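Local coordinates for protein malonyl-CoA decarboxylase (Rhodopseudomonas palustris, PDB 4KSA) that probably decarboxylates malonyl-CoA to acetyl-CoA and carbon dioxide, at residues D213-G218 with R294-V299; A263-I268 with F283-V288. All coordinates share one frame; numbering follows the deposited sequence.

Contact 1. Residues D213-G218 with R294-V299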
loop_
_atom_site.group_PDB
_atom_site.type_symbol
_atom_site.label_atom_id
_atom_site.label_comp_id
_atom_site.label_asym_id
_atom_site.label_seq_id
_atom_site.Cartn_x
_atom_site.Cartn_y
_atom_site.Cartn_z
ATOM N N ASP A 213 20.141 19.447 -4.624
ATOM C CA ASP A 213 20.506 20.096 -3.373
ATOM C C ASP A 213 19.310 20.850 -2.782
ATOM O O ASP A 213 19.455 21.676 -1.876
ATOM C CB ASP A 213 21.719 21.020 -3.582
ATOM C CG ASP A 213 21.394 22.265 -4.389
ATOM O OD1 ASP A 213 20.560 22.178 -5.317
ATOM O OD2 ASP A 213 21.996 23.329 -4.100
ATOM N N ARG A 214 18.124 20.541 -3.304
ATOM C CA ARG A 214 16.864 21.132 -2.847
ATOM C C ARG A 214 15.908 19.997 -2.473
ATOM O O ARG A 214 15.883 18.970 -3.137
ATOM C CB ARG A 214 16.245 21.996 -3.947
ATOM C CG ARG A 214 17.012 23.270 -4.247
ATOM C CD ARG A 214 16.761 24.347 -3.194
ATOM N NE ARG A 214 17.738 25.436 -3.272
ATOM C CZ ARG A 214 18.994 25.342 -2.842
ATOM N NH1 ARG A 214 19.816 26.373 -2.953
ATOM N NH2 ARG A 214 19.429 24.220 -2.285
ATOM N N ARG A 215 15.143 20.187 -1.399
ATOM C CA ARG A 215 14.186 19.190 -0.919
ATOM C C ARG A 215 13.086 19.852 -0.118
ATOM O O ARG A 215 13.377 20.525 0.860
ATOM C CB ARG A 215 14.862 18.189 0.017
ATOM C CG ARG A 215 15.897 17.328 -0.617
ATOM C CD ARG A 215 15.451 15.886 -0.651
ATOM N NE ARG A 215 16.574 14.995 -0.925
ATOM C CZ ARG A 215 17.417 15.148 -1.944
ATOM N NH1 ARG A 215 17.264 16.160 -2.793
ATOM N NH2 ARG A 215 18.423 14.293 -2.111
ATOM N N CYS A 216 11.828 19.671 -0.506
ATOM C CA CYS A 216 10.741 20.246 0.287
ATOM C C CYS A 216 9.831 19.149 0.787
ATOM O O CYS A 216 9.653 18.116 0.140
ATOM C CB CYS A 216 9.942 21.267 -0.504
ATOM S SG CYS A 216 9.823 20.846 -2.203
ATOM N N TYR A 217 9.272 19.377 1.961
ATOM C CA TYR A 217 8.408 18.410 2.588
ATOM C C TYR A 217 7.017 18.969 2.832
ATOM O O TYR A 217 6.778 20.185 2.730
ATOM C CB TYR A 217 9.048 17.966 3.890
ATOM C CG TYR A 217 10.402 17.347 3.652
ATOM C CD1 TYR A 217 10.520 15.992 3.340
ATOM C CD2 TYR A 217 11.562 18.127 3.641
ATOM C CE1 TYR A 217 11.751 15.430 3.018
ATOM C CE2 TYR A 217 12.804 17.566 3.315
ATOM C CZ TYR A 217 12.886 16.218 3.001
ATOM O OH TYR A 217 14.087 15.648 2.636
ATOM N N GLY A 218 6.090 18.067 3.131
ATOM C CA GLY A 218 4.734 18.481 3.392
ATOM C C GLY A 218 4.158 17.698 4.541
ATOM O O GLY A 218 4.555 16.558 4.783
ATOM N N ARG A 294 18.035 10.181 7.916
ATOM C CA ARG A 294 18.010 8.788 7.504
ATOM C C ARG A 294 18.205 8.624 6.000
ATOM O O ARG A 294 18.711 7.600 5.544
ATOM C CB ARG A 294 16.719 8.107 7.955
ATOM C CG ARG A 294 15.551 8.320 7.045
ATOM C CD ARG A 294 14.549 7.191 7.214
ATOM N NE ARG A 294 13.372 7.402 6.380
ATOM C CZ ARG A 294 13.408 7.555 5.059
ATOM N NH1 ARG A 294 14.569 7.519 4.411
ATOM N NH2 ARG A 294 12.276 7.752 4.385
ATOM N N GLU A 295 17.807 9.620 5.222
ATOM C CA GLU A 295 18.010 9.524 3.784
ATOM C C GLU A 295 19.465 9.873 3.447
ATOM O O GLU A 295 20.105 9.179 2.652
ATOM C CB GLU A 295 17.087 10.466 3.007
ATOM C CG GLU A 295 17.465 10.537 1.530
ATOM C CD GLU A 295 17.037 11.817 0.840
ATOM O OE1 GLU A 295 17.515 12.061 -0.292
ATOM O OE2 GLU A 295 16.224 12.577 1.414
ATOM N N LEU A 296 19.975 10.955 4.044
ATOM C CA LEU A 296 21.351 11.415 3.807
ATOM C C LEU A 296 22.118 11.566 5.119
ATOM O O LEU A 296 22.238 12.672 5.648
ATOM C CB LEU A 296 21.349 12.770 3.093
ATOM C CG LEU A 296 20.538 12.964 1.812
ATOM C CD1 LEU A 296 20.586 14.429 1.404
ATOM C CD2 LEU A 296 21.080 12.083 0.709
ATOM N N PRO A 297 22.657 10.459 5.654
ATOM C CA PRO A 297 23.412 10.492 6.917
ATOM C C PRO A 297 24.659 11.359 6.832
ATOM O O PRO A 297 25.346 11.574 7.832
ATOM C CB PRO A 297 23.741 9.022 7.162
ATOM C CG PRO A 297 23.853 8.469 5.755
ATOM C CD PRO A 297 22.672 9.108 5.061
ATOM N N ASN A 298 24.930 11.844 5.620
ATOM C CA ASN A 298 26.074 12.702 5.322
ATOM C C ASN A 298 25.812 14.166 5.683
ATOM O O ASN A 298 26.532 15.061 5.230
ATOM C CB ASN A 298 26.411 12.600 3.830
ATOM C CG ASN A 298 25.197 12.827 2.938
ATOM O OD1 ASN A 298 24.201 12.108 3.040
ATOM N ND2 ASN A 298 25.275 13.827 2.060
ATOM N N VAL A 299 24.783 14.399 6.498
ATOM C CA VAL A 299 24.392 15.740 6.932
ATOM C C VAL A 299 24.371 15.795 8.456
ATOM O O VAL A 299 23.518 15.176 9.085
ATOM C CB VAL A 299 22.993 16.087 6.383
ATOM C CG1 VAL A 299 22.635 17.524 6.724
ATOM C CG2 VAL A 299 22.961 15.864 4.876
#
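In the acetyltransferase-like C-terminal domain, a salt bridge joins R215 of strand 214-220 to E295, the last residue of helix 284-295, which packs on the mixed sheet. The two side chains come from opposite directions and the guanidinium engages side-on, nearly coplanar with the carboxylate, their planes 14° apart. R215 presents the side of its guanidinium that carries NE and NH2, and both nitrogens close on one oxygen: NE of R215 lies 3.1 Å and NH2 of R215 3.0 Å from E295 OE1, with moderately bent N-H angles. NE uses the syn lone pair of OE1; NH2 comes to the same syn side from 20° out of the carboxylate plane. A weak third bond runs from R215 NE to E295 OE2 at 3.4 Å. E295 reaches this position on an extended chain, its CG trans to the backbone N (chi1 170°).

The helix here lies over one face of the sheet, and the chain leaves it at L296, entering a type I turn, L296 to V299, that leads to strand 301-304. L296 CD1 rests 4.1 Å from R215 NH2, approaching it obliquely. NH1 of R215 turns back to its own strand and donates to R214 O at 3.1 Å, which helps fix the rotation of the guanidinium. A leucine in place of R215 would probably leave the E295 carboxylate without its main counter-charge and R214 O without the NH1 bond. Beside the ion pair, Y217 brings its OH to 3.9 Å from E295 OE2, its ring steeply inclined to the carboxylate, while its side chain also touches V288, E291 and I292 of the helix.

Contact 2. Residues A263-I268 with F283-V288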
loop_
_atom_site.group_PDB
_atom_site.type_symbol
_atom_site.label_atom_id
_atom_site.label_comp_id
_atom_site.label_asym_id
_atom_site.label_seq_id
_atom_site.Cartn_x
_atom_site.Cartn_y
_atom_site.Cartn_z
ATOM N N ALA A 263 21.887 20.925 6.260
ATOM C CA ALA A 263 20.514 20.972 5.805
ATOM C C ALA A 263 20.001 22.337 6.258
ATOM O O ALA A 263 19.981 22.627 7.459
ATOM C CB ALA A 263 19.707 19.854 6.455
ATOM N N VAL A 264 19.613 23.188 5.315
ATOM C CA VAL A 264 19.118 24.484 5.720
ATOM C C VAL A 264 17.658 24.849 5.346
ATOM O O VAL A 264 17.289 25.047 4.180
ATOM C CB VAL A 264 20.088 25.589 5.270
ATOM C CG1 VAL A 264 20.449 25.411 3.825
ATOM C CG2 VAL A 264 19.460 26.952 5.505
ATOM N N PHE A 265 16.829 24.918 6.381
ATOM C CA PHE A 265 15.431 25.268 6.242
ATOM C C PHE A 265 15.416 26.727 5.869
ATOM O O PHE A 265 15.996 27.545 6.573
ATOM C CB PHE A 265 14.738 25.056 7.580
ATOM C CG PHE A 265 14.803 23.650 8.048
ATOM C CD1 PHE A 265 13.985 22.685 7.479
ATOM C CD2 PHE A 265 15.754 23.260 8.976
ATOM C CE1 PHE A 265 14.119 21.356 7.815
ATOM C CE2 PHE A 265 15.898 21.920 9.320
ATOM C CZ PHE A 265 15.080 20.968 8.737
ATOM N N TYR A 266 14.774 27.075 4.770
ATOM C CA TYR A 266 14.769 28.472 4.403
ATOM C C TYR A 266 13.382 28.976 4.086
ATOM O O TYR A 266 13.201 30.128 3.684
ATOM C CB TYR A 266 15.742 28.712 3.238
ATOM C CG TYR A 266 15.341 28.102 1.934
ATOM C CD1 TYR A 266 14.512 28.796 1.050
ATOM C CD2 TYR A 266 15.794 26.831 1.569
ATOM C CE1 TYR A 266 14.143 28.241 -0.179
ATOM C CE2 TYR A 266 15.426 26.262 0.341
ATOM C CZ TYR A 266 14.603 26.977 -0.526
ATOM O OH TYR A 266 14.245 26.434 -1.731
ATOM N N SER A 267 12.402 28.098 4.288
ATOM C CA SER A 267 10.992 28.424 4.056
ATOM C C SER A 267 10.072 27.456 4.768
ATOM O O SER A 267 10.161 26.254 4.557
ATOM C CB SER A 267 10.661 28.385 2.572
ATOM O OG SER A 267 9.321 28.793 2.371
ATOM N N ILE A 268 9.201 27.977 5.621
ATOM C CA ILE A 268 8.244 27.136 6.336
ATOM C C ILE A 268 6.913 27.846 6.251
ATOM O O ILE A 268 6.806 28.972 6.719
ATOM C CB ILE A 268 8.606 26.971 7.802
ATOM C CG1 ILE A 268 9.941 26.255 7.918
ATOM C CG2 ILE A 268 7.533 26.160 8.501
ATOM C CD1 ILE A 268 10.255 25.847 9.311
ATOM N N PHE A 283 6.874 19.377 17.672
ATOM C CA PHE A 283 7.976 18.608 17.129
ATOM C C PHE A 283 7.855 18.308 15.650
ATOM O O PHE A 283 8.068 17.185 15.199
ATOM C CB PHE A 283 8.131 17.347 17.960
ATOM C CG PHE A 283 8.372 17.639 19.400
ATOM C CD1 PHE A 283 9.616 18.094 19.824
ATOM C CD2 PHE A 283 7.349 17.537 20.324
ATOM C CE1 PHE A 283 9.837 18.447 21.158
ATOM C CE2 PHE A 283 7.554 17.886 21.669
ATOM C CZ PHE A 283 8.799 18.343 22.087
ATOM N N LEU A 284 7.532 19.347 14.895
ATOM C CA LEU A 284 7.394 19.218 13.461
ATOM C C LEU A 284 8.748 19.153 12.796
ATOM O O LEU A 284 9.029 18.223 12.051
ATOM C CB LEU A 284 6.599 20.394 12.885
ATOM C CG LEU A 284 5.150 20.596 13.325
ATOM C CD1 LEU A 284 4.566 21.625 12.385
ATOM C CD2 LEU A 284 4.336 19.296 13.253
ATOM N N ILE A 285 9.591 20.142 13.058
ATOM C CA ILE A 285 10.916 20.165 12.453
ATOM C C ILE A 285 11.723 18.924 12.865
ATOM O O ILE A 285 12.562 18.419 12.115
ATOM C CB ILE A 285 11.645 21.461 12.840
ATOM C CG1 ILE A 285 10.805 22.663 12.381
ATOM C CG2 ILE A 285 13.042 21.501 12.203
ATOM C CD1 ILE A 285 10.706 22.800 10.885
ATOM N N LYS A 286 11.439 18.421 14.055
ATOM C CA LYS A 286 12.100 17.227 14.545
ATOM C C LYS A 286 11.925 16.134 13.487
ATOM O O LYS A 286 12.891 15.523 13.020
ATOM C CB LYS A 286 11.450 16.789 15.849
ATOM C CG LYS A 286 12.397 16.237 16.866
ATOM C CD LYS A 286 12.829 14.836 16.545
ATOM C CE LYS A 286 13.456 14.231 17.782
ATOM N NZ LYS A 286 12.555 14.397 18.961
ATOM N N GLN A 287 10.681 15.911 13.088
ATOM C CA GLN A 287 10.395 14.899 12.096
ATOM C C GLN A 287 11.101 15.143 10.768
ATOM O O GLN A 287 11.652 14.217 10.181
ATOM C CB GLN A 287 8.894 14.807 11.897
ATOM C CG GLN A 287 8.153 14.596 13.196
ATOM C CD GLN A 287 6.670 14.469 12.979
ATOM O OE1 GLN A 287 6.203 13.515 12.354
ATOM N NE2 GLN A 287 5.915 15.438 13.479
ATOM N N VAL A 288 11.088 16.381 10.289
ATOM C CA VAL A 288 11.745 16.694 9.027
ATOM C C VAL A 288 13.246 16.452 9.125
ATOM O O VAL A 288 13.877 16.057 8.145
ATOM C CB VAL A 288 11.503 18.160 8.604
ATOM C CG1 VAL A 288 12.242 18.473 7.305
ATOM C CG2 VAL A 288 10.013 18.404 8.436
#
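F265 projects from strand 262-270 against helix 284-295, the first strand and the helix of a beta-alpha-beta unit that strand 301-304 completes. From CB, which heads toward the helix, chi1 of -61° sets CG opposite the carbonyl carbon, and the ring slides past I285 and V288, residues three apart on the helix. CE1 meets V288 CG1 at 3.5 Å, a methyl placed at the ring edge in the ring plane. At the tip, CZ lies 4.0 Å from V288 CG1 and 4.1 Å from I285 CG2. CE2 also touches that I285 methyl, which sits over one ring face, displaced toward the rim. The ring is thus held at its edge by one branched residue and on a face by the other.

The axes of the short segments 263-268 and 284-288 approach to 11.7 Å at 133°, so the two run closer to antiparallel than to parallel. No hydrogen bond crosses this buried interface; its contacts are between apolar side chains. F382 of helix 378-385 touches both I268 and I285, and the two isoleucines reach toward each other tip to tip, I268 CD1 3.5 Å from I285 CD1.

How the contacts relate
Contacts 1 and 2 fasten the two ends of helix 284-295 to one sheet, their centres about 10 Å apart. Contact 1 holds the C-terminal end through charge; contact 2 seats the first turns through apolar side chains. Along the chain, contact 2 is nested within the loop that contact 1 closes. They meet directly: Y217 CD2 packs 3.7 Å from V288 CG1, so this methyl lies near aromatic side chains of both strands, and V299 CG1 is 3.5 Å from A263 N. R214 CD also lies 3.6 Å from Y266 OH. Both contacts are remote from H162, a magnesium-binding residue of this protein.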